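Local coordinates for molybdopterin biosynthesis moeA protein (Pyrococcus horikoshii, PDB 1WU2) that probably takes part in molybdenum cofactor biosynthesis, promoting the insertion of molybdenum into molybdopterin, at residues I228-L233 / T243-K248; I214-L219 / D252-T257; F48-F53 / K170-K175. One frame throughout, in Å; residues are numbered along the deposited sequence.

In the fold
Interactions 1 and 2 belong to the probable molybdopterin-binding domain and serve the same sheet, with centres 11 Å apart; interaction 3 lies in the N-terminal region, its centre 46 Å from that of interaction 1 and 42 Å from that of interaction 2. Interaction 2 is a core contact, made wholly of buried methyl groups beneath helix 212-222. Interaction 1 joins the outermost strand 226-233 to helix 243-249 and is only partly buried, so it mixes an aromatic face and a lysine's methylenes with charged ends. The first two touch through Leu229 and Gln217. Interaction 3, also partly buried, sets a loop against a helix end, where side chains meet backbone carbonyls; like interaction 2, it borders the second subunit.

Interaction 1: residues I228-L233 / T243-K248; sequences ILYGVL and TLEKAK
Lys246 lays its aliphatic chain over one face of Tyr230, the two side chains running past each other in opposite directions. CG of Lys246 stands 3.4 Å from the centroid of the Tyr230 ring and 13° off its normal, a CH-pi contact. A bend at chi2 (62°) turns the lysine back along the ring, bringing its CE to 3.3 Å from Tyr230 CG. This is the tight part: a long side chain with a greasy shaft suits the ring, while its charged end passes on to a salt bridge between NZ and Glu242. The tyrosine hydroxyl is hydrogen-bonded to Asn249, the last residue of helix 243-249, and to Glu250 just after it. Looser and nearer solvent is exposed Glu245, whose OE1 comes only to 4.2 Å from Tyr230 CE1, at the ring edge. Were Tyr230 an alanine, the lysine methylenes would probably lose the surface they lie on, and Glu250 and Asn249 their hydroxyl partner. Strand 226-233 is an outermost strand of its sheet within this chain and pairs with strand 184-190, whose Ile188 also meets Lys246; helix 243-249 covers this face, while Leu229 turns to helix 212-222.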
ATOM      1  N   ILE A 228       8.470  13.722  14.047  1.00 34.44           N
ATOM      2  CA  ILE A 228       9.325  14.811  14.496  1.00 35.27           C
ATOM      3  C   ILE A 228      10.373  14.249  15.454  1.00 35.95           C
ATOM      4  O   ILE A 228      10.035  13.740  16.521  1.00 35.98           O
ATOM      5  CB  ILE A 228       8.478  15.908  15.169  1.00 35.33           C
ATOM      6  CG1 ILE A 228       7.696  16.695  14.109  1.00 35.61           C
ATOM      7  CG2 ILE A 228       9.353  16.874  15.970  1.00 35.35           C
ATOM      8  CD1 ILE A 228       6.283  16.999  14.506  1.00 35.74           C
ATOM      9  N   LEU A 229      11.639  14.354  15.061  1.00 36.94           N
ATOM     10  CA  LEU A 229      12.749  13.775  15.810  1.00 37.75           C
ATOM     11  C   LEU A 229      13.201  14.694  16.933  1.00 38.53           C
ATOM     12  O   LEU A 229      13.456  15.879  16.707  1.00 38.54           O
ATOM     13  CB  LEU A 229      13.944  13.527  14.890  1.00 37.83           C
ATOM     14  CG  LEU A 229      13.792  12.510  13.756  1.00 38.29           C
ATOM     15  CD1 LEU A 229      13.232  13.162  12.496  1.00 38.68           C
ATOM     16  CD2 LEU A 229      15.140  11.852  13.473  1.00 38.42           C
ATOM     17  N   TYR A 230      13.305  14.142  18.138  1.00 39.48           N
ATOM     18  CA  TYR A 230      13.939  14.828  19.259  1.00 40.27           C
ATOM     19  C   TYR A 230      15.293  14.195  19.597  1.00 41.48           C
ATOM     20  O   TYR A 230      15.971  14.628  20.526  1.00 41.56           O
ATOM     21  CB  TYR A 230      13.006  14.833  20.468  1.00 39.98           C
ATOM     22  CG  TYR A 230      11.752  15.636  20.219  1.00 38.99           C
ATOM     23  CD1 TYR A 230      11.683  16.984  20.564  1.00 38.12           C
ATOM     24  CD2 TYR A 230      10.643  15.055  19.620  1.00 38.09           C
ATOM     25  CE1 TYR A 230      10.535  17.730  20.327  1.00 37.24           C
ATOM     26  CE2 TYR A 230       9.492  15.790  19.377  1.00 37.79           C
ATOM     27  CZ  TYR A 230       9.444  17.131  19.732  1.00 37.49           C
ATOM     28  OH  TYR A 230       8.305  17.871  19.501  1.00 36.41           O
ATOM     29  N   GLY A 231      15.678  13.178  18.828  1.00 42.98           N
ATOM     30  CA  GLY A 231      17.006  12.595  18.901  1.00 44.22           C
ATOM     31  C   GLY A 231      17.187  11.515  19.950  1.00 45.38           C
ATOM     32  O   GLY A 231      16.258  11.174  20.685  1.00 45.55           O
ATOM     33  N   VAL A 232      18.406  10.982  20.002  1.00 46.75           N
ATOM     34  CA  VAL A 232      18.795   9.970  20.979  1.00 47.83           C
ATOM     35  C   VAL A 232      19.253  10.665  22.254  1.00 48.83           C
ATOM     36  O   VAL A 232      20.050  11.601  22.205  1.00 48.84           O
ATOM     37  CB  VAL A 232      19.948   9.083  20.449  1.00 47.89           C
ATOM     38  CG1 VAL A 232      20.307   7.993  21.458  1.00 48.06           C
ATOM     39  CG2 VAL A 232      19.584   8.469  19.100  1.00 47.99           C
ATOM     40  N   LEU A 233      18.749  10.195  23.392  1.00 50.11           N
ATOM     41  CA  LEU A 233      19.042  10.787  24.695  1.00 51.19           C
ATOM     42  C   LEU A 233      19.740   9.760  25.589  1.00 52.15           C
ATOM     43  O   LEU A 233      19.528   8.562  25.423  1.00 52.23           O
ATOM     44  CB  LEU A 233      17.743  11.237  25.370  1.00 51.22           C
ATOM     45  CG  LEU A 233      17.192  12.634  25.064  1.00 51.39           C
ATOM     46  CD1 LEU A 233      17.379  13.042  23.607  1.00 51.55           C
ATOM     47  CD2 LEU A 233      15.721  12.686  25.443  1.00 51.40           C
ATOM     48  N   THR A 243      10.322  15.248  27.654  1.00 50.77           N
ATOM     49  CA  THR A 243       9.106  14.631  27.125  1.00 50.02           C
ATOM     50  C   THR A 243       7.929  15.610  27.211  1.00 49.30           C
ATOM     51  O   THR A 243       6.969  15.498  26.452  1.00 49.17           O
ATOM     52  CB  THR A 243       8.786  13.326  27.913  1.00 50.01           C
ATOM     53  OG1 THR A 243       9.683  12.283  27.507  1.00 50.15           O
ATOM     54  CG2 THR A 243       7.400  12.764  27.575  1.00 49.92           C
ATOM     55  N   LEU A 244       8.009  16.555  28.145  1.00 48.48           N
ATOM     56  CA  LEU A 244       7.016  17.621  28.265  1.00 47.90           C
ATOM     57  C   LEU A 244       6.983  18.510  27.016  1.00 47.24           C
ATOM     58  O   LEU A 244       5.910  18.908  26.577  1.00 47.30           O
ATOM     59  CB  LEU A 244       7.268  18.475  29.516  1.00 47.87           C
ATOM     60  CG  LEU A 244       5.993  18.999  30.187  1.00 48.02           C
ATOM     61  CD1 LEU A 244       5.356  17.916  31.057  1.00 47.99           C
ATOM     62  CD2 LEU A 244       6.281  20.253  31.005  1.00 48.05           C
ATOM     63  N   GLU A 245       8.152  18.814  26.451  1.00 46.35           N
ATOM     64  CA  GLU A 245       8.228  19.564  25.192  1.00 45.74           C
ATOM     65  C   GLU A 245       7.531  18.833  24.038  1.00 45.13           C
ATOM     66  O   GLU A 245       6.937  19.467  23.169  1.00 44.95           O
ATOM     67  CB  GLU A 245       9.687  19.845  24.809  1.00 45.73           C
ATOM     68  CG  GLU A 245       9.849  20.828  23.651  1.00 45.83           C
ATOM     69  CD  GLU A 245      11.262  20.879  23.093  1.00 45.97           C
ATOM     70  OE1 GLU A 245      11.440  21.428  21.983  1.00 45.61           O
ATOM     71  OE2 GLU A 245      12.194  20.374  23.757  1.00 46.35           O
ATOM     72  N   LYS A 246       7.607  17.504  24.044  1.00 44.35           N
ATOM     73  CA  LYS A 246       7.044  16.678  22.977  1.00 43.78           C
ATOM     74  C   LYS A 246       5.530  16.678  23.031  1.00 43.02           C
ATOM     75  O   LYS A 246       4.877  16.795  22.004  1.00 42.74           O
ATOM     76  CB  LYS A 246       7.541  15.233  23.075  1.00 43.93           C
ATOM     77  CG  LYS A 246       8.954  15.042  22.592  1.00 44.77           C
ATOM     78  CD  LYS A 246       9.933  15.845  23.429  1.00 46.08           C
ATOM     79  CE  LYS A 246      11.337  15.286  23.431  1.00 46.96           C
ATOM     80  NZ  LYS A 246      11.735  14.799  24.785  1.00 47.81           N
ATOM     81  N   ALA A 247       4.986  16.541  24.237  1.00 42.33           N
ATOM     82  CA  ALA A 247       3.543  16.492  24.450  1.00 41.79           C
ATOM     83  C   ALA A 247       2.870  17.810  24.062  1.00 41.30           C
ATOM     84  O   ALA A 247       1.735  17.815  23.584  1.00 40.93           O
ATOM     85  CB  ALA A 247       3.239  16.143  25.903  1.00 41.80           C
ATOM     86  N   LYS A 248       3.583  18.918  24.267  1.00 40.82           N
ATOM     87  CA  LYS A 248       3.108  20.242  23.873  1.00 40.53           C
ATOM     88  C   LYS A 248       3.157  20.403  22.353  1.00 40.18           C
ATOM     89  O   LYS A 248       2.169  20.795  21.735  1.00 40.29           O
ATOM     90  CB  LYS A 248       3.956  21.339  24.529  1.00 40.55           C
ATOM     91  CG  LYS A 248       3.921  21.363  26.059  1.00 40.91           C
ATOM     92  CD  LYS A 248       2.498  21.392  26.605  1.00 41.36           C
ATOM     93  CE  LYS A 248       2.440  21.939  28.028  1.00 41.69           C
ATOM     94  NZ  LYS A 248       1.777  23.275  28.085  1.00 41.86           N
TER

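Interaction 2: residues I214-L219 / D252-T257; sequences IMLQGL and DIVLIT
The 3.1 Å backbone bond from Leu219 N to Met215 O, the shorter of two within 214-219, belongs to the helical turn that presents Leu216 to Val254 and Ile256. Across the contact itself there are no hydrogen bonds, and one methyl group does the work on the helix side. CD1 of Leu216 reaches Val254 CG1 at 3.7 Å and Ile256 CD1 at 3.9 Å, each meeting being tip to tip. Leucine suits this place because its branch comes one carbon further out than that of valine, far enough to span a gap that is still 8.9 Å between the CA atoms of Leu216 and Val254. Its CG lies anti to the carbonyl carbon (chi1 -75°), and an extended chi2 of 169° sends CD1 outward. Val254, branched at CB, is at home in a strand and offers CG1 to the helix; Ile256, two residues on and facing the same way, brings up the end of its longer branch, CD1. Leu255, between them, points to the other side.

The setting is a Rossmann-like alpha/beta arrangement. Strand 184-190, helix 212-222 and strand 226-233 form a beta-alpha-beta crossover between neighbouring parallel strands, and strand 252-255 flanks strand 184-190 on its other side. Leu216 therefore also touches Ile187, and Val303 of helix 300-319 meets both Leu216 and Ile256. On the outer side of helix 212-222, Ile214 and Met215, a selenomethionine, pack against Val166 and Ala167 of the second subunit. With buried hydrocarbon alone at the interface, no directional bond fixes the helix over the strand here; at this contact the helix is probably held by the fit of branched side chains and by the exclusion of water.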
ATOM      1  N   ILE A 214      14.786   5.794  12.604  1.00 28.13           N
ATOM      2  CA  ILE A 214      14.531   5.822  11.168  1.00 27.80           C
ATOM      3  C   ILE A 214      13.394   4.879  10.758  1.00 27.59           C
ATOM      4  O   ILE A 214      12.651   5.186   9.829  1.00 27.53           O
ATOM      5  CB  ILE A 214      15.837   5.537  10.364  1.00 27.76           C
ATOM      6  CG1 ILE A 214      15.623   5.746   8.859  1.00 27.67           C
ATOM      7  CG2 ILE A 214      16.357   4.125  10.615  1.00 27.88           C
ATOM      8  CD1 ILE A 214      15.087   7.105   8.475  1.00 27.63           C
HETATM    9  N   MSE A 215      13.244   3.753  11.457  1.00 27.33           N
HETATM   10  CA  MSE A 215      12.166   2.813  11.151  1.00 27.28           C
HETATM   11  C   MSE A 215      10.813   3.399  11.523  1.00 26.73           C
HETATM   12  O   MSE A 215       9.852   3.266  10.774  1.00 26.47           O
HETATM   13  CB  MSE A 215      12.352   1.475  11.865  1.00 27.43           C
HETATM   14  CG  MSE A 215      11.302   0.443  11.456  1.00 28.75           C
HETATM   15 SE   MSE A 215      11.519  -1.281  12.303  1.00 32.39          SE
HETATM   16  CE  MSE A 215      10.981  -0.796  14.102  1.00 31.54           C
ATOM     17  N   LEU A 216      10.746   4.041  12.682  1.00 26.35           N
ATOM     18  CA  LEU A 216       9.517   4.684  13.130  1.00 26.13           C
ATOM     19  C   LEU A 216       9.160   5.906  12.283  1.00 25.90           C
ATOM     20  O   LEU A 216       7.988   6.199  12.102  1.00 25.91           O
ATOM     21  CB  LEU A 216       9.606   5.071  14.609  1.00 26.14           C
ATOM     22  CG  LEU A 216       9.483   3.910  15.601  1.00 26.05           C
ATOM     23  CD1 LEU A 216       9.847   4.380  17.006  1.00 26.14           C
ATOM     24  CD2 LEU A 216       8.085   3.315  15.581  1.00 25.73           C
ATOM     25  N   GLN A 217      10.161   6.608  11.760  1.00 25.83           N
ATOM     26  CA  GLN A 217       9.910   7.747  10.875  1.00 25.93           C
ATOM     27  C   GLN A 217       9.153   7.279   9.634  1.00 25.58           C
ATOM     28  O   GLN A 217       8.120   7.835   9.287  1.00 25.71           O
ATOM     29  CB  GLN A 217      11.218   8.431  10.463  1.00 26.02           C
ATOM     30  CG  GLN A 217      11.798   9.333  11.537  1.00 27.05           C
ATOM     31  CD  GLN A 217      13.274   9.627  11.328  1.00 28.23           C
ATOM     32  OE1 GLN A 217      13.639  10.398  10.438  1.00 29.81           O
ATOM     33  NE2 GLN A 217      14.124   9.021  12.148  1.00 28.76           N
ATOM     34  N   GLY A 218       9.665   6.241   8.986  1.00 25.26           N
ATOM     35  CA  GLY A 218       9.018   5.661   7.825  1.00 25.06           C
ATOM     36  C   GLY A 218       7.633   5.105   8.106  1.00 24.81           C
ATOM     37  O   GLY A 218       6.737   5.250   7.284  1.00 24.54           O
ATOM     38  N   LEU A 219       7.465   4.474   9.265  1.00 24.73           N
ATOM     39  CA  LEU A 219       6.208   3.817   9.617  1.00 24.63           C
ATOM     40  C   LEU A 219       5.119   4.845   9.898  1.00 24.74           C
ATOM     41  O   LEU A 219       3.955   4.643   9.539  1.00 24.29           O
ATOM     42  CB  LEU A 219       6.397   2.907  10.837  1.00 24.62           C
ATOM     43  CG  LEU A 219       7.090   1.556  10.607  1.00 24.46           C
ATOM     44  CD1 LEU A 219       7.527   0.948  11.938  1.00 24.04           C
ATOM     45  CD2 LEU A 219       6.179   0.599   9.858  1.00 24.45           C
ATOM     46  N   ASP A 252       0.532  13.127  19.556  1.00 36.79           N
ATOM     47  CA  ASP A 252       1.008  11.982  20.333  1.00 36.51           C
ATOM     48  C   ASP A 252       2.532  11.914  20.279  1.00 36.15           C
ATOM     49  O   ASP A 252       3.160  12.581  19.461  1.00 36.02           O
ATOM     50  CB  ASP A 252       0.334  10.668  19.876  1.00 36.54           C
ATOM     51  CG  ASP A 252       1.077   9.962  18.739  1.00 37.08           C
ATOM     52  OD1 ASP A 252       2.292   9.715  18.866  1.00 38.34           O
ATOM     53  OD2 ASP A 252       0.519   9.581  17.688  1.00 37.37           O
ATOM     54  N   ILE A 253       3.121  11.123  21.170  1.00 35.75           N
ATOM     55  CA  ILE A 253       4.572  10.965  21.224  1.00 35.48           C
ATOM     56  C   ILE A 253       4.954   9.509  21.524  1.00 35.50           C
ATOM     57  O   ILE A 253       4.340   8.840  22.348  1.00 35.25           O
ATOM     58  CB  ILE A 253       5.251  12.016  22.205  1.00 35.31           C
ATOM     59  CG1 ILE A 253       6.180  11.356  23.229  1.00 34.78           C
ATOM     60  CG2 ILE A 253       4.218  12.900  22.916  1.00 35.35           C
ATOM     61  CD1 ILE A 253       7.576  11.145  22.711  1.00 34.56           C
ATOM     62  N   VAL A 254       5.977   9.044  20.820  1.00 35.67           N
ATOM     63  CA  VAL A 254       6.486   7.689  20.916  1.00 35.89           C
ATOM     64  C   VAL A 254       7.874   7.764  21.540  1.00 36.31           C
ATOM     65  O   VAL A 254       8.688   8.580  21.130  1.00 36.06           O
ATOM     66  CB  VAL A 254       6.581   7.065  19.496  1.00 35.74           C
ATOM     67  CG1 VAL A 254       7.630   5.973  19.434  1.00 35.83           C
ATOM     68  CG2 VAL A 254       5.218   6.541  19.039  1.00 35.77           C
ATOM     69  N   LEU A 255       8.144   6.928  22.537  1.00 37.10           N
ATOM     70  CA  LEU A 255       9.484   6.858  23.124  1.00 37.75           C
ATOM     71  C   LEU A 255       9.973   5.422  23.329  1.00 38.32           C
ATOM     72  O   LEU A 255       9.203   4.531  23.670  1.00 38.01           O
ATOM     73  CB  LEU A 255       9.576   7.665  24.426  1.00 37.71           C
ATOM     74  CG  LEU A 255       8.605   7.351  25.562  1.00 37.90           C
ATOM     75  CD1 LEU A 255       9.214   6.359  26.550  1.00 38.33           C
ATOM     76  CD2 LEU A 255       8.214   8.637  26.276  1.00 38.03           C
ATOM     77  N   ILE A 256      11.278   5.250  23.146  1.00 39.20           N
ATOM     78  CA  ILE A 256      11.958   3.961  23.146  1.00 40.07           C
ATOM     79  C   ILE A 256      12.628   3.732  24.501  1.00 40.56           C
ATOM     80  O   ILE A 256      12.920   4.691  25.212  1.00 40.85           O
ATOM     81  CB  ILE A 256      13.032   3.986  22.024  1.00 40.15           C
ATOM     82  CG1 ILE A 256      12.377   4.133  20.646  1.00 40.52           C
ATOM     83  CG2 ILE A 256      13.928   2.768  22.081  1.00 40.75           C
ATOM     84  CD1 ILE A 256      11.338   3.084  20.320  1.00 40.65           C
ATOM     85  N   THR A 257      12.869   2.472  24.863  1.00 41.14           N
ATOM     86  CA  THR A 257      13.648   2.164  26.067  1.00 41.54           C
ATOM     87  C   THR A 257      15.143   2.336  25.791  1.00 41.61           C
ATOM     88  O   THR A 257      15.985   2.047  26.642  1.00 41.67           O
ATOM     89  CB  THR A 257      13.352   0.738  26.584  1.00 41.61           C
ATOM     90  OG1 THR A 257      13.883   0.583  27.907  1.00 42.44           O
ATOM     91  CG2 THR A 257      14.085  -0.324  25.777  1.00 41.84           C
TER

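Interaction 3: residues F48-F53 / K170-K175; sequences FDIPPF and KALGIK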
ATOM      1  N   PHE A  48     -22.080  18.819 -10.251  1.00 28.83           N
ATOM      2  CA  PHE A  48     -22.310  18.578 -11.672  1.00 28.78           C
ATOM      3  C   PHE A  48     -22.769  17.141 -11.936  1.00 28.84           C
ATOM      4  O   PHE A  48     -22.311  16.205 -11.281  1.00 28.81           O
ATOM      5  CB  PHE A  48     -21.022  18.837 -12.463  1.00 28.79           C
ATOM      6  CG  PHE A  48     -20.395  20.185 -12.196  1.00 28.91           C
ATOM      7  CD1 PHE A  48     -19.398  20.325 -11.237  1.00 28.50           C
ATOM      8  CD2 PHE A  48     -20.793  21.306 -12.913  1.00 28.86           C
ATOM      9  CE1 PHE A  48     -18.816  21.559 -10.990  1.00 28.82           C
ATOM     10  CE2 PHE A  48     -20.213  22.548 -12.675  1.00 29.14           C
ATOM     11  CZ  PHE A  48     -19.222  22.674 -11.711  1.00 29.02           C
ATOM     12  N   ASP A  49     -23.686  16.987 -12.892  1.00 28.93           N
ATOM     13  CA  ASP A  49     -24.010  15.694 -13.484  1.00 28.95           C
ATOM     14  C   ASP A  49     -22.939  15.337 -14.514  1.00 28.96           C
ATOM     15  O   ASP A  49     -22.554  16.180 -15.328  1.00 28.89           O
ATOM     16  CB  ASP A  49     -25.364  15.741 -14.211  1.00 29.16           C
ATOM     17  CG  ASP A  49     -26.539  15.917 -13.276  1.00 29.18           C
ATOM     18  OD1 ASP A  49     -26.846  14.980 -12.517  1.00 30.47           O
ATOM     19  OD2 ASP A  49     -27.240  16.947 -13.254  1.00 29.78           O
ATOM     20  N   ILE A  50     -22.467  14.095 -14.479  1.00 28.94           N
ATOM     21  CA  ILE A  50     -21.557  13.568 -15.494  1.00 28.96           C
ATOM     22  C   ILE A  50     -22.152  12.265 -16.043  1.00 29.05           C
ATOM     23  O   ILE A  50     -22.317  11.309 -15.290  1.00 28.79           O
ATOM     24  CB  ILE A  50     -20.153  13.306 -14.908  1.00 29.06           C
ATOM     25  CG1 ILE A  50     -19.540  14.607 -14.375  1.00 29.24           C
ATOM     26  CG2 ILE A  50     -19.230  12.687 -15.982  1.00 28.89           C
ATOM     27  CD1 ILE A  50     -18.304  14.409 -13.523  1.00 29.56           C
ATOM     28  N   PRO A  51     -22.510  12.219 -17.329  1.00 29.12           N
ATOM     29  CA  PRO A  51     -22.478  13.377 -18.232  1.00 29.07           C
ATOM     30  C   PRO A  51     -23.584  14.369 -17.872  1.00 29.07           C
ATOM     31  O   PRO A  51     -24.528  13.981 -17.185  1.00 29.14           O
ATOM     32  CB  PRO A  51     -22.740  12.749 -19.605  1.00 29.15           C
ATOM     33  CG  PRO A  51     -23.535  11.528 -19.309  1.00 29.16           C
ATOM     34  CD  PRO A  51     -23.007  11.008 -18.002  1.00 28.98           C
ATOM     35  N   PRO A  52     -23.484  15.618 -18.317  1.00 29.03           N
ATOM     36  CA  PRO A  52     -24.474  16.636 -17.940  1.00 29.03           C
ATOM     37  C   PRO A  52     -25.847  16.481 -18.616  1.00 29.16           C
ATOM     38  O   PRO A  52     -26.807  17.098 -18.146  1.00 29.26           O
ATOM     39  CB  PRO A  52     -23.800  17.955 -18.336  1.00 28.97           C
ATOM     40  CG  PRO A  52     -22.797  17.601 -19.372  1.00 28.93           C
ATOM     41  CD  PRO A  52     -22.439  16.154 -19.202  1.00 28.88           C
ATOM     42  N   PHE A  53     -25.939  15.690 -19.688  1.00 29.17           N
ATOM     43  CA  PHE A  53     -27.220  15.435 -20.359  1.00 29.25           C
ATOM     44  C   PHE A  53     -27.328  14.013 -20.927  1.00 29.70           C
ATOM     45  O   PHE A  53     -26.347  13.271 -20.963  1.00 29.50           O
ATOM     46  CB  PHE A  53     -27.482  16.476 -21.462  1.00 29.10           C
ATOM     47  CG  PHE A  53     -26.360  16.621 -22.452  1.00 28.10           C
ATOM     48  CD1 PHE A  53     -26.350  15.879 -23.621  1.00 27.65           C
ATOM     49  CD2 PHE A  53     -25.322  17.509 -22.222  1.00 27.76           C
ATOM     50  CE1 PHE A  53     -25.323  16.015 -24.546  1.00 27.50           C
ATOM     51  CE2 PHE A  53     -24.286  17.649 -23.144  1.00 27.41           C
ATOM     52  CZ  PHE A  53     -24.288  16.897 -24.304  1.00 27.41           C
ATOM     53  N   LYS A 170     -10.744  16.135 -10.061  1.00 27.66           N
ATOM     54  CA  LYS A 170     -10.569  17.050 -11.184  1.00 27.78           C
ATOM     55  C   LYS A 170     -11.819  17.102 -12.060  1.00 27.76           C
ATOM     56  O   LYS A 170     -12.122  18.141 -12.645  1.00 27.80           O
ATOM     57  CB  LYS A 170      -9.362  16.665 -12.041  1.00 27.83           C
ATOM     58  CG  LYS A 170      -8.875  17.822 -12.913  1.00 28.55           C
ATOM     59  CD  LYS A 170      -7.720  17.418 -13.803  1.00 29.39           C
ATOM     60  CE  LYS A 170      -7.399  18.514 -14.809  1.00 29.91           C
ATOM     61  NZ  LYS A 170      -6.037  18.347 -15.395  1.00 30.03           N
ATOM     62  N   ALA A 171     -12.540  15.985 -12.143  1.00 27.64           N
ATOM     63  CA  ALA A 171     -13.790  15.919 -12.895  1.00 27.74           C
ATOM     64  C   ALA A 171     -14.864  16.799 -12.260  1.00 27.72           C
ATOM     65  O   ALA A 171     -15.737  17.314 -12.960  1.00 27.66           O
ATOM     66  CB  ALA A 171     -14.280  14.470 -13.002  1.00 27.67           C
ATOM     67  N   LEU A 172     -14.785  16.972 -10.941  1.00 28.00           N
ATOM     68  CA  LEU A 172     -15.719  17.811 -10.189  1.00 28.34           C
ATOM     69  C   LEU A 172     -15.266  19.279 -10.091  1.00 28.71           C
ATOM     70  O   LEU A 172     -15.973  20.108  -9.524  1.00 28.61           O
ATOM     71  CB  LEU A 172     -15.911  17.259  -8.772  1.00 28.33           C
ATOM     72  CG  LEU A 172     -16.349  15.803  -8.535  1.00 28.37           C
ATOM     73  CD1 LEU A 172     -17.096  15.698  -7.207  1.00 28.19           C
ATOM     74  CD2 LEU A 172     -17.188  15.228  -9.671  1.00 28.25           C
ATOM     75  N   GLY A 173     -14.085  19.592 -10.620  1.00 29.29           N
ATOM     76  CA  GLY A 173     -13.561  20.949 -10.608  1.00 29.78           C
ATOM     77  C   GLY A 173     -12.949  21.391  -9.285  1.00 30.21           C
ATOM     78  O   GLY A 173     -12.933  22.582  -8.983  1.00 30.50           O
ATOM     79  N   ILE A 174     -12.446  20.440  -8.501  1.00 30.67           N
ATOM     80  CA  ILE A 174     -11.806  20.744  -7.221  1.00 31.15           C
ATOM     81  C   ILE A 174     -10.296  20.841  -7.427  1.00 31.40           C
ATOM     82  O   ILE A 174      -9.650  19.848  -7.745  1.00 31.61           O
ATOM     83  CB  ILE A 174     -12.143  19.661  -6.164  1.00 31.16           C
ATOM     84  CG1 ILE A 174     -13.656  19.571  -5.948  1.00 31.21           C
ATOM     85  CG2 ILE A 174     -11.460  19.969  -4.830  1.00 31.40           C
ATOM     86  CD1 ILE A 174     -14.118  18.223  -5.444  1.00 31.55           C
ATOM     87  N   LYS A 175      -9.746  22.041  -7.256  1.00 31.78           N
ATOM     88  CA  LYS A 175      -8.313  22.280  -7.426  1.00 32.05           C
ATOM     89  C   LYS A 175      -7.528  21.866  -6.184  1.00 32.02           C
ATOM     90  O   LYS A 175      -6.453  21.267  -6.289  1.00 31.98           O
ATOM     91  CB  LYS A 175      -8.051  23.759  -7.721  1.00 32.28           C
ATOM     92  CG  LYS A 175      -8.607  24.241  -9.057  1.00 33.20           C
ATOM     93  CD  LYS A 175      -8.326  25.723  -9.265  1.00 34.70           C
ATOM     94  CE  LYS A 175      -8.341  26.111 -10.739  1.00 35.61           C
ATOM     95  NZ  LYS A 175      -7.623  27.399 -10.978  1.00 36.61           N
TER
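The irregular loop 48-53 passes the C-terminal end of helix 163-171, with the CA atoms of Phe48 and Leu172 6.8 Å apart and those of Ile50 and Ala171 8.5 Å apart. Two side chains of the loop reach across: Phe48 meets a backbone carbonyl, while Ile50 meets a carbonyl and two side chains. Phe48 brings the edge of its ring to the carbonyl of Leu172, with CE1 3.5 Å from Leu172 O and the oxygen near the ring plane. The weakly positive rim of an aromatic ring suits such an oxygen better than the electron-rich face would. Ile50 comes in with the end of its long branch: with CG1 set beside the backbone N and the branch run out straight (chi2 168°), CD1 arrives 4.1 Å from Ala171 CB and also 4.1 Å from Leu172 CD2. The same methyl group lies 3.9 Å from Ala171 O.

The helix closes in a Schellman motif. Gly173 takes a positive phi of 79°, a conformation that glycine adopts easily, and one of the two bonds back into the last turn runs from Gly173 N to Lys170 O, 3.2 Å. The small side chain of Ala171 allows the isoleucine tip to come close to the backbone, while Leu172 turns a methyl toward it and also touches Thr46 and Ile44. In the loop, a cis peptide bond between Ile50 and Pro51 bends the chain just after the contact, and Ile50 is backbone hydrogen-bonded to Val148. The second subunit comes up alongside, its Pro198 packing on Phe48 and its Glu196 forming a salt bridge with Lys170.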